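Local coordinates for protein L-asparagine oxygenase (Streptomyces coelicolor, PDB 2OG5) that hydroxylates free L-asparagine at its beta carbon, using iron(II), 2-oxoglutarate and oxygen, to supply (2S,3S)-3-hydroxyasparagine for the calcium-dependent lipopeptide antibiotic, at residues A[141-146]-A[152-157]; A[183-188]-A[340-345]. One frame throughout, in Å; residues are numbered along the deposited sequence.

In the fold
Contact 1 lies wholly inside the protein, its centre about 10 Å from the centre of the chain, and joins strand 142-146 to the segment 152-157, which begins six residues after 146 and runs into strand 156-158. Contact 2 is only partly buried, its centre about 16 Å from the centre of the chain, and brings together two loops more than 150 residues apart. In contact 1 an alanine and a leucine pack beside two water bridges; in contact 2 a single methionine sulfur meets the edges of two histidine rings. The two contacts touch through Phe146, whose ring meets His185 edge-to-face and packs on His187 O. Strand 349-350 also serves both, pairing with 142-146 and touching His187.

Contact 1: A[141-146]-A[152-157]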
loop_
_atom_site.group_PDB
_atom_site.type_symbol
_atom_site.label_atom_id
_atom_site.label_comp_id
_atom_site.label_asym_id
_atom_site.label_seq_id
_atom_site.Cartn_x
_atom_site.Cartn_y
_atom_site.Cartn_z
ATOM N N GLY A 141 1.335 -3.244 12.923
ATOM C CA GLY A 141 0.123 -2.680 13.506
ATOM C C GLY A 141 -0.929 -3.765 13.421
ATOM O O GLY A 141 -0.790 -4.792 14.075
ATOM N N ASP A 142 -1.974 -3.532 12.633
ATOM C CA ASP A 142 -2.963 -4.562 12.298
ATOM C C ASP A 142 -3.402 -4.366 10.869
ATOM O O ASP A 142 -3.360 -3.257 10.347
ATOM C CB ASP A 142 -4.181 -4.448 13.209
ATOM C CG ASP A 142 -3.866 -4.850 14.633
ATOM O OD1 ASP A 142 -3.730 -6.069 14.886
ATOM O OD2 ASP A 142 -3.721 -3.964 15.498
ATOM N N PRO A 143 -3.834 -5.448 10.210
ATOM C CA PRO A 143 -4.383 -5.259 8.883
ATOM C C PRO A 143 -5.750 -4.604 8.962
ATOM O O PRO A 143 -6.417 -4.682 9.983
ATOM C CB PRO A 143 -4.502 -6.682 8.351
ATOM C CG PRO A 143 -4.734 -7.504 9.582
ATOM C CD PRO A 143 -3.899 -6.852 10.656
ATOM N N GLY A 144 -6.154 -3.978 7.867
ATOM C CA GLY A 144 -7.474 -3.390 7.762
ATOM C C GLY A 144 -7.900 -3.252 6.318
ATOM O O GLY A 144 -7.079 -3.265 5.402
ATOM N N ALA A 145 -9.202 -3.127 6.115
ATOM C CA ALA A 145 -9.750 -2.879 4.782
ATOM C C ALA A 145 -11.060 -2.132 4.904
ATOM O O ALA A 145 -11.571 -1.954 6.000
ATOM C CB ALA A 145 -9.925 -4.163 4.006
ATOM N N PHE A 146 -11.572 -1.672 3.764
ATOM C CA PHE A 146 -12.738 -0.796 3.728
ATOM C C PHE A 146 -13.843 -1.502 2.977
ATOM O O PHE A 146 -13.624 -1.979 1.876
ATOM C CB PHE A 146 -12.376 0.524 3.037
ATOM C CG PHE A 146 -11.232 1.225 3.702
ATOM C CD1 PHE A 146 -11.459 2.150 4.699
ATOM C CD2 PHE A 146 -9.917 0.894 3.379
ATOM C CE1 PHE A 146 -10.399 2.773 5.349
ATOM C CE2 PHE A 146 -8.850 1.513 4.027
ATOM C CZ PHE A 146 -9.095 2.446 5.011
ATOM N N GLY A 152 -13.980 -5.212 1.201
ATOM C CA GLY A 152 -13.383 -5.269 2.525
ATOM C C GLY A 152 -12.386 -6.386 2.748
ATOM O O GLY A 152 -12.011 -6.643 3.886
ATOM N N ALA A 153 -11.931 -7.031 1.672
ATOM C CA ALA A 153 -10.968 -8.137 1.805
ATOM C C ALA A 153 -9.635 -7.624 2.335
ATOM O O ALA A 153 -9.158 -6.572 1.929
ATOM C CB ALA A 153 -10.739 -8.809 0.482
ATOM N N LEU A 154 -9.021 -8.382 3.237
ATOM C CA LEU A 154 -7.727 -7.971 3.786
ATOM C C LEU A 154 -6.576 -8.123 2.815
ATOM O O LEU A 154 -5.583 -7.408 2.936
ATOM C CB LEU A 154 -7.396 -8.744 5.060
ATOM C CG LEU A 154 -8.401 -8.559 6.195
ATOM C CD1 LEU A 154 -7.906 -9.277 7.447
ATOM C CD2 LEU A 154 -8.673 -7.092 6.484
ATOM N N VAL A 155 -6.698 -9.048 1.864
ATOM C CA VAL A 155 -5.649 -9.305 0.882
ATOM C C VAL A 155 -6.253 -9.147 -0.514
ATOM O O VAL A 155 -7.110 -9.948 -0.923
ATOM C CB VAL A 155 -5.024 -10.700 1.075
ATOM C CG1 VAL A 155 -3.952 -10.943 0.028
ATOM C CG2 VAL A 155 -4.455 -10.855 2.507
ATOM N N GLN A 156 -5.792 -8.134 -1.245
ATOM C CA GLN A 156 -6.434 -7.708 -2.494
ATOM C C GLN A 156 -5.473 -7.860 -3.663
ATOM O O GLN A 156 -4.283 -7.563 -3.543
ATOM C CB GLN A 156 -6.884 -6.244 -2.373
ATOM C CG GLN A 156 -7.737 -6.000 -1.122
ATOM C CD GLN A 156 -8.153 -4.560 -0.894
ATOM O OE1 GLN A 156 -7.878 -3.668 -1.704
ATOM N NE2 GLN A 156 -8.807 -4.323 0.241
ATOM N N ASP A 157 -5.992 -8.302 -4.801
ATOM C CA ASP A 157 -5.160 -8.503 -5.978
ATOM C C ASP A 157 -4.987 -7.216 -6.757
ATOM O O ASP A 157 -5.929 -6.417 -6.905
ATOM C CB ASP A 157 -5.763 -9.563 -6.904
ATOM C CG ASP A 157 -5.747 -10.951 -6.299
ATOM O OD1 ASP A 157 -4.739 -11.328 -5.682
ATOM O OD2 ASP A 157 -6.739 -11.696 -6.460
HETATM O O HOH W 1 -5.980 -4.634 3.213
HETATM O O HOH W 2 -10.477 -1.986 1.096
#
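Ala145 CB pushes into the bend of 152-154, where it lies 3.2 Å from Gly152 O and 3.3 Å from Ala153 O. Leu154 closes on it from the side: its CD2 methyl is 4.0 Å from Ala145 CB and also rests against the Gly144-Ala145 peptide. The other branch, CD1, lies 4.2 Å from Pro143 CG. CG of Leu154 stands anti to its own carbonyl carbon (chi1 -60°), which carries both methyls across to the strand. Around this tight knot the backbones stand apart and water fills in. Water 1 donates to Gly144 O and to Leu154 O, 2.8 Å each. Water 2 accepts from Phe146 N and from Gln156 NE2, and lies at the edge of the Phe146 ring. The extended Gln156 side chain also sends NE2 to Ala153 O at 2.8 Å, almost straight (172°) and in the carbonyl plane. This bond, with that of OE1 to Arg329 NH2, should fix the rotation of the amide. Gln156 is thus a second-shell partner of an arginine that binds L-asparagine; Phe146 touches Asn182, another residue that binds L-asparagine. Within the jelly-roll, strand 326-333 pairs with both 142-146 and 156-158, strand 349-350 runs parallel to 142-146, and helices 66-76 and 128-140 pack against Pro143 and Leu154.

Contact 2: A[183-188]-A[340-345]; sequences AFHEHR and RAMRPA
Met342 reaches between the rings of His185 and His187 and presents its sulfur to the edges of both. Its SD is 3.6 Å from CE1 of His185 and 3.7 Å from CD2 of His187; the nearest ring atom is a carbon in each case. Measured from the ring centroids, SD lies 75° off the normal of the His185 ring and 83° off that of His187: two Met-aromatic contacts at edges, neither over a face. The side chain runs antiparallel past His185 and at a slant to His187. Extended beyond CG (chi3 -180°), it carries Met342 CE on to 3.9 Å from His187 CD2. The two histidines belong to a type I turn, His185 to Arg188, in the loop that leaves metal-bearing strand 176-179 of the jelly-roll, just after the asparagine-binding Asn182; Met342 ends a 3-10 segment between strands 326-333 and 349-350. His187 N donates to His185 ND1 at 2.9 Å, in the ring plane, which fixes the rotation of that imidazole and identifies ND1 as an acceptor. His185 O takes both Arg188 N and Arg188 NH1, from opposite faces of its plane. Glu186 CG covers one face of the His187 ring, and the carboxylate of Glu186, an exposed residue, comes near Met342 CE. Met342 also touches Ala353 and is hydrogen-bonded through its backbone to Gly351.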
loop_
_atom_site.group_PDB
_atom_site.type_symbol
_atom_site.label_atom_id
_atom_site.label_comp_id
_atom_site.label_asym_id
_atom_site.label_seq_id
_atom_site.Cartn_x
_atom_site.Cartn_y
_atom_site.Cartn_z
ATOM N N ALA A 183 -6.923 8.865 0.278
ATOM C CA ALA A 183 -6.596 10.170 0.848
ATOM C C ALA A 183 -7.794 10.842 1.521
ATOM O O ALA A 183 -7.635 11.536 2.525
ATOM C CB ALA A 183 -6.003 11.100 -0.233
ATOM N N PHE A 184 -8.988 10.629 0.976
ATOM C CA PHE A 184 -10.212 11.216 1.528
ATOM C C PHE A 184 -10.554 10.736 2.935
ATOM O O PHE A 184 -11.308 11.402 3.639
ATOM C CB PHE A 184 -11.402 10.887 0.617
ATOM C CG PHE A 184 -11.894 9.459 0.742
ATOM C CD1 PHE A 184 -12.988 9.157 1.542
ATOM C CD2 PHE A 184 -11.265 8.421 0.063
ATOM C CE1 PHE A 184 -13.435 7.832 1.661
ATOM C CE2 PHE A 184 -11.717 7.105 0.181
ATOM C CZ PHE A 184 -12.798 6.820 0.977
ATOM N N HIS A 185 -10.057 9.564 3.324
ATOM C CA HIS A 185 -10.583 8.871 4.507
ATOM C C HIS A 185 -9.801 9.207 5.776
ATOM O O HIS A 185 -8.568 9.191 5.780
ATOM C CB HIS A 185 -10.560 7.369 4.240
ATOM C CG HIS A 185 -11.486 6.574 5.106
ATOM N ND1 HIS A 185 -11.316 6.456 6.469
ATOM C CD2 HIS A 185 -12.560 5.811 4.792
ATOM C CE1 HIS A 185 -12.264 5.678 6.963
ATOM N NE2 HIS A 185 -13.028 5.266 5.965
ATOM N N GLU A 186 -10.536 9.507 6.844
ATOM C CA GLU A 186 -9.958 9.807 8.159
ATOM C C GLU A 186 -9.043 8.699 8.671
ATOM O O GLU A 186 -8.052 8.970 9.347
ATOM C CB GLU A 186 -11.087 10.049 9.173
ATOM C CG GLU A 186 -10.632 10.300 10.607
ATOM C CD GLU A 186 -11.781 10.447 11.601
ATOM O OE1 GLU A 186 -12.971 10.316 11.208
ATOM O OE2 GLU A 186 -11.472 10.671 12.794
ATOM N N HIS A 187 -9.394 7.454 8.365
ATOM C CA HIS A 187 -8.631 6.286 8.801
ATOM C C HIS A 187 -8.003 5.577 7.622
ATOM O O HIS A 187 -7.936 4.352 7.579
ATOM C CB HIS A 187 -9.532 5.340 9.593
ATOM C CG HIS A 187 -10.056 5.951 10.846
ATOM N ND1 HIS A 187 -9.228 6.375 11.856
ATOM C CD2 HIS A 187 -11.320 6.209 11.256
ATOM C CE1 HIS A 187 -9.956 6.885 12.833
ATOM N NE2 HIS A 187 -11.230 6.799 12.493
ATOM N N ARG A 188 -7.509 6.366 6.678
ATOM C CA ARG A 188 -6.781 5.823 5.541
ATOM C C ARG A 188 -5.583 4.990 6.009
ATOM O O ARG A 188 -5.090 5.163 7.122
ATOM C CB ARG A 188 -6.335 6.954 4.628
ATOM C CG ARG A 188 -5.353 7.924 5.246
ATOM C CD ARG A 188 -5.220 9.151 4.358
ATOM N NE ARG A 188 -4.507 10.239 5.017
ATOM C CZ ARG A 188 -5.050 11.093 5.883
ATOM N NH1 ARG A 188 -6.328 11.014 6.226
ATOM N NH2 ARG A 188 -4.304 12.051 6.416
ATOM N N ARG A 340 -12.413 2.102 15.880
ATOM C CA ARG A 340 -13.404 1.172 16.449
ATOM C C ARG A 340 -14.854 1.519 16.077
ATOM O O ARG A 340 -15.647 0.627 15.830
ATOM C CB ARG A 340 -13.250 1.089 17.975
ATOM C CG ARG A 340 -14.240 0.153 18.683
ATOM C CD ARG A 340 -14.108 -1.284 18.263
ATOM N NE ARG A 340 -15.108 -2.133 18.920
ATOM C CZ ARG A 340 -16.362 -2.302 18.511
ATOM N NH1 ARG A 340 -16.815 -1.704 17.423
ATOM N NH2 ARG A 340 -17.174 -3.093 19.199
ATOM N N ALA A 341 -15.181 2.806 16.038
ATOM C CA ALA A 341 -16.531 3.251 15.682
ATOM C C ALA A 341 -16.949 2.830 14.272
ATOM O O ALA A 341 -18.145 2.768 13.970
ATOM C CB ALA A 341 -16.641 4.769 15.842
ATOM N N MET A 342 -15.965 2.561 13.415
ATOM C CA MET A 342 -16.216 2.110 12.043
ATOM C C MET A 342 -16.075 0.592 11.832
ATOM O O MET A 342 -16.227 0.117 10.701
ATOM C CB MET A 342 -15.258 2.828 11.083
ATOM C CG MET A 342 -15.482 4.316 11.021
ATOM S SD MET A 342 -14.510 5.010 9.694
ATOM C CE MET A 342 -14.924 6.726 9.815
ATOM N N ARG A 343 -15.784 -0.162 12.899
ATOM C CA ARG A 343 -15.466 -1.592 12.800
ATOM C C ARG A 343 -16.416 -2.445 13.628
ATOM O O ARG A 343 -16.118 -2.785 14.770
ATOM C CB ARG A 343 -14.019 -1.836 13.263
ATOM C CG ARG A 343 -12.978 -1.192 12.349
ATOM C CD ARG A 343 -11.525 -1.532 12.708
ATOM N NE ARG A 343 -11.141 -0.998 14.015
ATOM C CZ ARG A 343 -11.218 -1.658 15.166
ATOM N NH1 ARG A 343 -11.614 -2.922 15.214
ATOM N NH2 ARG A 343 -10.870 -1.041 16.286
ATOM N N PRO A 344 -17.568 -2.816 13.058
ATOM C CA PRO A 344 -18.518 -3.633 13.796
ATOM C C PRO A 344 -17.874 -4.884 14.400
ATOM O O PRO A 344 -16.999 -5.492 13.786
ATOM C CB PRO A 344 -19.568 -3.996 12.741
ATOM C CG PRO A 344 -19.510 -2.881 11.804
ATOM C CD PRO A 344 -18.068 -2.494 11.713
ATOM N N ALA A 345 -18.279 -5.214 15.618
ATOM C CA ALA A 345 -17.769 -6.375 16.340
ATOM C C ALA A 345 -16.254 -6.346 16.554
ATOM O O ALA A 345 -15.644 -7.394 16.733
ATOM C CB ALA A 345 -18.158 -7.649 15.598
#